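Local coordinates for glucosamine--fructose-6-phosphate aminotransferase [isomerizing] (Francisella tularensis subsp. tularensis, PDB 3TBF), which probably makes glucosamine 6-phosphate from fructose 6-phosphate and glutamine, its C-terminal portion of two SIS domains handling the sugar phosphate, at residues Thr71-Tyr74 against Trp75-Tyr79; Lys165-Thr168 against Thr169-Ala173; Leu213-Glu216 against Ile217-Ser221. All coordinates share one frame; numbering follows the deposited sequence.

Interaction 1: residues Thr71-Tyr74 against Trp75-Tyr79; sequences TAKY and WIEKY
A72 and I76, one turn apart in helix 63-80, form the tight side of this local contact. I76 N donates to A72 O at 2.8 Å, the carbonyl pointing almost straight at the donor. The isoleucine side chain closes over the same oxygen, with I76 CG1 at 3.3 Å from A72 O, and its CD1 approaches A72 CB at 4.4 Å. W75 extends this packed side. Its CG stands beside its own backbone N (chi1 -69°), which turns the indole back toward the preceding turn; W75 CE3 comes within 3.8 Å of A72 CA, and the T71 methyl CG2 sits over one ring face. T178 of helix 165-184 touches both W75 and I76.

The other side is looser: K73, Y74 and K78 are partly exposed, while E77 is buried. K73 and E77 run side by side in the same direction, yet K73 NZ stays 4.5 Å from E77 OE2, beyond a salt bridge. They share C84 instead: K73 NZ bonds to its carbonyl, E77 OE2 to its N-H, tying the helix to strand 84-88 at the end of a beta-alpha-beta crossover. K78 N bonds Y74 O at 3.1 Å and K78 CB lies beside that oxygen; beyond CB the lysine leads away to a salt bridge with D333. Y74 OH bonds E91 of the second subunit.

With the C84 N-H on OE2, and R95 and the V98 N-H of the second subunit on OE1, the buried E77 carboxylate probably remains ionised, joining helix, strand and dimer interface.

Interaction 2: residues Lys165-Thr168 against Thr169-Ala173; sequences KAFT and TQLVA
K165 O takes two hydrogen bonds from one residue, T169: the backbone N-H at 3.1 Å and the hydroxyl OG1 at 2.8 Å. The hydroxyl gets there because chi1 of 63° sets OG1 between the threonine's own N and carbonyl carbon, where it can reach back to the turn before. This is the opening of helix 165-184, in the first SIS domain. K165 sends its own side chain the other way, to a salt bridge with E20.

The next carbonyl is held less squarely. Q170 N reaches A166 O at 3.1 Å, but the donor stands 42° out of the carbonyl plane, well off the lone pairs. The glutamine chain then runs close by this oxygen, with Q170 CG only 3.0 Å from A166 O. Its OE1 lies near A166 O, another acceptor with which it cannot bond, and finds its partner in S65 OG, on the helix that follows the first strand of the domain; in relatives the strand-to-helix turn there contributes to the sugar-phosphate site.

On a further flank, L171 CD2 is placed over one face of the F167 ring, but the model is doubtful here and the detail carries no weight. A68 of helix 63-80 touches both residues. T168 O, meanwhile, accepts from V172 N at 2.9 Å, and V172 CG2 passes 3.5 Å from the same oxygen.

All eight touching residues are buried. The chemistry implies a helix start whose polar groups are matched inside the protein, T169 OG1 by K165 O, T168 OG1 by Q21, Q170 OE1 by S65 and the A166 N-H by E158, while its apolar flank packs against neighbouring helices.

Interaction 3: residues Leu213-Glu216 against Ile217-Ser221; sequences LDTE and IDQIS
L213 and I217 begin a one-turn contact along the short helix 214-221, which lies near the surface between strand 324-328, an outermost strand of the second parallel sheet within this chain, and helix 335-355. The inward side is apolar. I217 N donates to L213 O at 2.8 Å, and the isoleucine, its CG1 beside the backbone N (chi1 -68°), bends back so that CD1 meets L213 CB at 3.8 Å. I220 repeats the pattern one turn on: its N-H bonds E216 O and its CG1 passes 3.3 Å from that oxygen. Both isoleucines rest on L326 of the strand.

T215 and Q219 make up the solvent-facing side. Their side chains lie across each other at an angle, the methyl T215 CG2 approaching the amide Q219 NE2 at 3.9 Å, a van der Waals touch and no more. T215 chi1 of -67° puts OG1 beside the backbone N and leaves CG2 on the side facing Q219. Below them the backbone is sound, Q219 N donating to T215 O at 3.1 Å.

D214 and D218 are joined through the main chain, D218 N to D214 O at 2.8 Å, while their carboxylates keep apart, D214 OD1 standing 5.7 Å from D218 OD2. Nearer the far end of the segment, S221 OG donates a hydrogen bond to D218 O at 2.7 Å, folding a buried hydroxyl back onto the helix.

Two like charges one turn apart probably repel mildly, and the donors around D214 would offset that. The chemistry implies a helix bound to its sheet by isoleucines and to helix 335-355 by the bond from D214 OD1 to H350 NE2 and by S221 packing on V351 and I354, with Y19 OH holding the other D214 oxygen.

All three are one-turn contacts within single helices, but their settings differ. Interactions 1 and 2 belong to the first SIS domain and touch each other: W75 CZ3 lies 3.4 Å from L171 O, and T71 CB meets L171 CD1, so helices 63-80 and 165-184 pack directly. Interaction 2 is wholly buried and near the chain's centre, with hydroxyl and amide groups serving inside the protein. Interaction 1 is also largely buried, apolar on one flank and charged on the other, where the second subunit takes part. Interaction 3 is partly exposed, about 32 Å from interaction 1 centre to centre, beyond the chain's middle, and no other subunit touches it.

Interaction 1: residues Thr71-Tyr74 against Trp75-Tyr79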
loop_
_atom_site.group_PDB
_atom_site.type_symbol
_atom_site.label_atom_id
_atom_site.label_comp_id
_atom_site.label_asym_id
_atom_site.label_seq_id
_atom_site.Cartn_x
_atom_site.Cartn_y
_atom_site.Cartn_z
ATOM N N THR A 71 0.331 -10.806 -2.755
ATOM C CA THR A 71 -0.550 -11.708 -3.478
ATOM C C THR A 71 -0.843 -12.867 -2.540
ATOM O O THR A 71 -1.976 -13.275 -2.334
ATOM C CB THR A 71 0.115 -12.197 -4.744
ATOM O OG1 THR A 71 0.616 -11.083 -5.498
ATOM C CG2 THR A 71 -0.836 -12.954 -5.575
ATOM N N ALA A 72 0.196 -13.378 -1.930
ATOM C CA ALA A 72 0.102 -14.605 -1.136
ATOM C C ALA A 72 -0.799 -14.459 0.086
ATOM O O ALA A 72 -1.311 -15.433 0.628
ATOM C CB ALA A 72 1.533 -15.002 -0.644
ATOM N N LYS A 73 -0.925 -13.244 0.591
ATOM C CA LYS A 73 -1.726 -13.047 1.780
ATOM C C LYS A 73 -3.170 -13.471 1.469
ATOM O O LYS A 73 -3.835 -14.056 2.311
ATOM C CB LYS A 73 -1.620 -11.601 2.254
ATOM C CG LYS A 73 -2.825 -11.099 3.040
ATOM C CD LYS A 73 -2.658 -9.678 3.555
ATOM C CE LYS A 73 -3.731 -9.395 4.622
ATOM N NZ LYS A 73 -3.367 -8.338 5.524
ATOM N N TYR A 74 -3.645 -13.203 0.265
ATOM C CA TYR A 74 -5.025 -13.532 -0.072
ATOM C C TYR A 74 -5.162 -15.050 0.062
ATOM O O TYR A 74 -6.142 -15.541 0.648
ATOM C CB TYR A 74 -5.377 -13.074 -1.484
ATOM C CG TYR A 74 -5.612 -11.592 -1.609
ATOM C CD1 TYR A 74 -4.557 -10.706 -1.666
ATOM C CD2 TYR A 74 -6.896 -11.062 -1.715
ATOM C CE1 TYR A 74 -4.754 -9.289 -1.785
ATOM C CE2 TYR A 74 -7.111 -9.666 -1.843
ATOM C CZ TYR A 74 -6.025 -8.785 -1.871
ATOM O OH TYR A 74 -6.211 -7.400 -1.987
ATOM N N TRP A 75 -4.166 -15.788 -0.455
ATOM C CA TRP A 75 -4.205 -17.270 -0.509
ATOM C C TRP A 75 -4.106 -17.820 0.916
ATOM O O TRP A 75 -4.846 -18.716 1.280
ATOM C CB TRP A 75 -3.012 -17.837 -1.293
ATOM C CG TRP A 75 -2.997 -17.586 -2.721
ATOM C CD1 TRP A 75 -4.078 -17.440 -3.535
ATOM C CD2 TRP A 75 -1.840 -17.547 -3.571
ATOM N NE1 TRP A 75 -3.664 -17.290 -4.845
ATOM C CE2 TRP A 75 -2.298 -17.370 -4.895
ATOM C CE3 TRP A 75 -0.479 -17.645 -3.343
ATOM C CZ2 TRP A 75 -1.435 -17.275 -5.993
ATOM C CZ3 TRP A 75 0.399 -17.557 -4.450
ATOM C CH2 TRP A 75 -0.098 -17.374 -5.761
ATOM N N ILE A 76 -3.190 -17.270 1.696
ATOM C CA ILE A 76 -2.943 -17.770 3.037
ATOM C C ILE A 76 -4.139 -17.642 3.953
ATOM O O ILE A 76 -4.487 -18.567 4.664
ATOM C CB ILE A 76 -1.761 -17.109 3.707
ATOM C CG1 ILE A 76 -0.467 -17.522 3.009
ATOM C CG2 ILE A 76 -1.717 -17.556 5.151
ATOM C CD1 ILE A 76 0.708 -16.694 3.318
ATOM N N GLU A 77 -4.750 -16.475 3.946
ATOM C CA GLU A 77 -5.938 -16.245 4.725
ATOM C C GLU A 77 -7.115 -17.084 4.264
ATOM O O GLU A 77 -7.779 -17.692 5.075
ATOM C CB GLU A 77 -6.248 -14.743 4.722
ATOM C CG GLU A 77 -5.165 -13.971 5.494
ATOM C CD GLU A 77 -5.665 -12.772 6.334
ATOM O OE1 GLU A 77 -6.865 -12.372 6.184
ATOM O OE2 GLU A 77 -4.817 -12.263 7.141
ATOM N N LYS A 78 -7.327 -17.159 2.964
ATOM C CA LYS A 78 -8.469 -17.838 2.418
ATOM C C LYS A 78 -8.377 -19.358 2.511
ATOM O O LYS A 78 -9.357 -19.987 2.878
ATOM C CB LYS A 78 -8.642 -17.461 0.931
ATOM C CG LYS A 78 -9.729 -18.235 0.209
ATOM C CD LYS A 78 -10.105 -17.590 -1.154
ATOM C CE LYS A 78 -11.162 -18.430 -1.845
ATOM N NZ LYS A 78 -11.550 -17.876 -3.168
ATOM N N TYR A 79 -7.224 -19.938 2.139
ATOM C CA TYR A 79 -7.047 -21.377 2.075
ATOM C C TYR A 79 -6.434 -21.991 3.305
ATOM O O TYR A 79 -6.920 -22.990 3.765
ATOM C CB TYR A 79 -6.203 -21.759 0.857
ATOM C CG TYR A 79 -6.901 -21.520 -0.439
ATOM C CD1 TYR A 79 -7.845 -22.416 -0.931
ATOM C CD2 TYR A 79 -6.662 -20.388 -1.175
ATOM C CE1 TYR A 79 -8.524 -22.189 -2.152
ATOM C CE2 TYR A 79 -7.328 -20.145 -2.377
ATOM C CZ TYR A 79 -8.249 -21.049 -2.863
ATOM O OH TYR A 79 -8.857 -20.786 -4.053
#

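Interaction 2: residues Lys165-Thr168 against Thr169-Ala173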
loop_
_atom_site.group_PDB
_atom_site.type_symbol
_atom_site.label_atom_id
_atom_site.label_comp_id
_atom_site.label_asym_id
_atom_site.label_seq_id
_atom_site.Cartn_x
_atom_site.Cartn_y
_atom_site.Cartn_z
ATOM N N LYS A 165 11.124 -14.212 -13.874
ATOM C CA LYS A 165 10.956 -15.549 -13.359
ATOM C C LYS A 165 11.123 -15.652 -11.847
ATOM O O LYS A 165 10.585 -16.556 -11.225
ATOM C CB LYS A 165 11.851 -16.504 -14.108
ATOM C CG LYS A 165 13.290 -16.307 -13.827
ATOM C CD LYS A 165 14.147 -17.001 -14.797
ATOM C CE LYS A 165 15.611 -16.829 -14.373
ATOM N NZ LYS A 165 16.495 -17.871 -15.007
ATOM N N ALA A 166 11.829 -14.712 -11.231
ATOM C CA ALA A 166 11.930 -14.681 -9.767
ATOM C C ALA A 166 10.576 -14.358 -9.132
ATOM O O ALA A 166 10.290 -14.833 -8.052
ATOM C CB ALA A 166 12.931 -13.679 -9.333
ATOM N N PHE A 167 9.758 -13.545 -9.788
ATOM C CA PHE A 167 8.481 -13.213 -9.255
ATOM C C PHE A 167 7.482 -14.353 -9.357
ATOM O O PHE A 167 6.822 -14.682 -8.382
ATOM C CB PHE A 167 7.915 -11.999 -9.963
ATOM C CG PHE A 167 6.529 -11.638 -9.517
ATOM C CD1 PHE A 167 6.321 -11.030 -8.313
ATOM C CD2 PHE A 167 5.451 -11.889 -10.320
ATOM C CE1 PHE A 167 5.015 -10.657 -7.912
ATOM C CE2 PHE A 167 4.155 -11.530 -9.949
ATOM C CZ PHE A 167 3.923 -10.955 -8.737
ATOM N N THR A 168 7.379 -14.966 -10.532
ATOM C CA THR A 168 6.452 -16.050 -10.713
ATOM C C THR A 168 6.806 -17.275 -9.884
ATOM O O THR A 168 5.908 -17.869 -9.318
ATOM C CB THR A 168 6.273 -16.388 -12.180
ATOM O OG1 THR A 168 7.552 -16.570 -12.798
ATOM C CG2 THR A 168 5.461 -15.281 -12.868
ATOM N N THR A 169 8.096 -17.601 -9.771
ATOM C CA THR A 169 8.515 -18.675 -8.903
ATOM C C THR A 169 8.344 -18.368 -7.434
ATOM O O THR A 169 8.094 -19.289 -6.620
ATOM C CB THR A 169 9.977 -19.122 -9.156
ATOM O OG1 THR A 169 10.880 -18.057 -8.880
ATOM C CG2 THR A 169 10.163 -19.587 -10.591
ATOM N N GLN A 170 8.440 -17.088 -7.046
ATOM C CA GLN A 170 8.105 -16.752 -5.654
ATOM C C GLN A 170 6.633 -16.954 -5.394
ATOM O O GLN A 170 6.262 -17.532 -4.381
ATOM C CB GLN A 170 8.548 -15.366 -5.276
ATOM C CG GLN A 170 10.060 -15.248 -5.140
ATOM C CD GLN A 170 10.518 -13.799 -5.211
ATOM O OE1 GLN A 170 9.700 -12.893 -5.298
ATOM N NE2 GLN A 170 11.821 -13.576 -5.125
ATOM N N LEU A 171 5.790 -16.551 -6.324
ATOM C CA LEU A 171 4.365 -16.855 -6.224
ATOM C C LEU A 171 4.115 -18.353 -6.104
ATOM O O LEU A 171 3.411 -18.807 -5.242
ATOM C CB LEU A 171 3.638 -16.333 -7.444
ATOM C CG LEU A 171 2.891 -14.964 -7.482
ATOM C CD1 LEU A 171 3.009 -14.106 -6.262
ATOM C CD2 LEU A 171 3.255 -14.191 -8.718
ATOM N N VAL A 172 4.705 -19.146 -6.966
ATOM C CA VAL A 172 4.466 -20.558 -6.895
ATOM C C VAL A 172 4.929 -21.129 -5.542
ATOM O O VAL A 172 4.196 -21.891 -4.916
ATOM C CB VAL A 172 5.112 -21.293 -8.088
ATOM C CG1 VAL A 172 5.174 -22.781 -7.860
ATOM C CG2 VAL A 172 4.331 -21.044 -9.346
ATOM N N ALA A 173 6.117 -20.746 -5.066
ATOM C CA ALA A 173 6.573 -21.233 -3.768
ATOM C C ALA A 173 5.555 -20.880 -2.684
ATOM O O ALA A 173 5.290 -21.682 -1.782
ATOM C CB ALA A 173 7.941 -20.674 -3.441
#

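Interaction 3: residues Leu213-Glu216 against Ile217-Ser221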
loop_
_atom_site.group_PDB
_atom_site.type_symbol
_atom_site.label_atom_id
_atom_site.label_comp_id
_atom_site.label_asym_id
_atom_site.label_seq_id
_atom_site.Cartn_x
_atom_site.Cartn_y
_atom_site.Cartn_z
ATOM N N LEU A 213 0.807 -14.564 -26.510
ATOM C CA LEU A 213 0.321 -13.218 -26.767
ATOM C C LEU A 213 1.435 -12.253 -27.133
ATOM O O LEU A 213 1.188 -11.064 -27.386
ATOM C CB LEU A 213 -0.441 -12.695 -25.561
ATOM C CG LEU A 213 -1.609 -13.526 -25.061
ATOM C CD1 LEU A 213 -2.218 -12.762 -23.894
ATOM C CD2 LEU A 213 -2.670 -13.769 -26.174
ATOM N N ASP A 214 2.656 -12.761 -27.150
ATOM C CA ASP A 214 3.856 -11.945 -27.403
ATOM C C ASP A 214 3.702 -11.018 -28.611
ATOM O O ASP A 214 3.792 -9.784 -28.491
ATOM C CB ASP A 214 5.052 -12.884 -27.526
ATOM C CG ASP A 214 6.381 -12.186 -27.650
ATOM O OD1 ASP A 214 6.460 -10.991 -27.823
ATOM O OD2 ASP A 214 7.418 -12.888 -27.631
ATOM N N THR A 215 3.418 -11.602 -29.764
ATOM C CA THR A 215 3.294 -10.871 -31.020
ATOM C C THR A 215 2.215 -9.796 -30.950
ATOM O O THR A 215 2.484 -8.640 -31.317
ATOM C CB THR A 215 3.064 -11.880 -32.204
ATOM O OG1 THR A 215 4.260 -12.674 -32.380
ATOM C CG2 THR A 215 2.701 -11.170 -33.508
ATOM N N GLU A 216 1.017 -10.128 -30.465
ATOM C CA GLU A 216 -0.031 -9.105 -30.303
ATOM C C GLU A 216 0.379 -7.994 -29.317
ATOM O O GLU A 216 0.033 -6.813 -29.530
ATOM C CB GLU A 216 -1.322 -9.723 -29.788
ATOM C CG GLU A 216 -2.331 -10.050 -30.879
ATOM C CD GLU A 216 -3.031 -11.395 -30.734
ATOM O OE1 GLU A 216 -2.697 -12.247 -29.855
ATOM O OE2 GLU A 216 -3.935 -11.606 -31.572
ATOM N N ILE A 217 1.104 -8.357 -28.254
ATOM C CA ILE A 217 1.543 -7.335 -27.298
ATOM C C ILE A 217 2.587 -6.425 -27.921
ATOM O O ILE A 217 2.573 -5.202 -27.672
ATOM C CB ILE A 217 2.026 -7.914 -25.982
ATOM C CG1 ILE A 217 0.843 -8.539 -25.236
ATOM C CG2 ILE A 217 2.660 -6.855 -25.143
ATOM C CD1 ILE A 217 1.259 -9.603 -24.269
ATOM N N ASP A 218 3.424 -6.982 -28.787
ATOM C CA ASP A 218 4.342 -6.170 -29.563
ATOM C C ASP A 218 3.599 -5.122 -30.375
ATOM O O ASP A 218 3.905 -3.955 -30.260
ATOM C CB ASP A 218 5.208 -7.034 -30.484
ATOM C CG ASP A 218 6.398 -6.274 -31.033
ATOM O OD1 ASP A 218 6.506 -5.071 -30.761
ATOM O OD2 ASP A 218 7.237 -6.884 -31.727
ATOM N N GLN A 219 2.607 -5.529 -31.161
ATOM C CA GLN A 219 1.786 -4.595 -31.935
ATOM C C GLN A 219 1.152 -3.491 -31.075
ATOM O O GLN A 219 1.228 -2.345 -31.429
ATOM C CB GLN A 219 0.653 -5.320 -32.640
ATOM C CG GLN A 219 1.058 -6.252 -33.776
ATOM C CD GLN A 219 -0.096 -7.245 -34.157
ATOM O OE1 GLN A 219 -1.285 -6.966 -33.892
ATOM N NE2 GLN A 219 0.261 -8.398 -34.769
ATOM N N ILE A 220 0.518 -3.861 -29.969
ATOM C CA ILE A 220 -0.097 -2.933 -29.007
ATOM C C ILE A 220 0.881 -1.890 -28.421
ATOM O O ILE A 220 0.579 -0.708 -28.260
ATOM C CB ILE A 220 -0.602 -3.730 -27.804
ATOM C CG1 ILE A 220 -1.872 -4.494 -28.130
ATOM C CG2 ILE A 220 -0.886 -2.839 -26.637
ATOM C CD1 ILE A 220 -2.382 -5.248 -26.879
ATOM N N SER A 221 2.066 -2.348 -28.084
ATOM C CA SER A 221 3.033 -1.512 -27.429
ATOM C C SER A 221 3.391 -0.209 -28.185
ATOM O O SER A 221 3.900 0.736 -27.549
ATOM C CB SER A 221 4.292 -2.329 -27.154
ATOM O OG SER A 221 5.057 -2.484 -28.321
#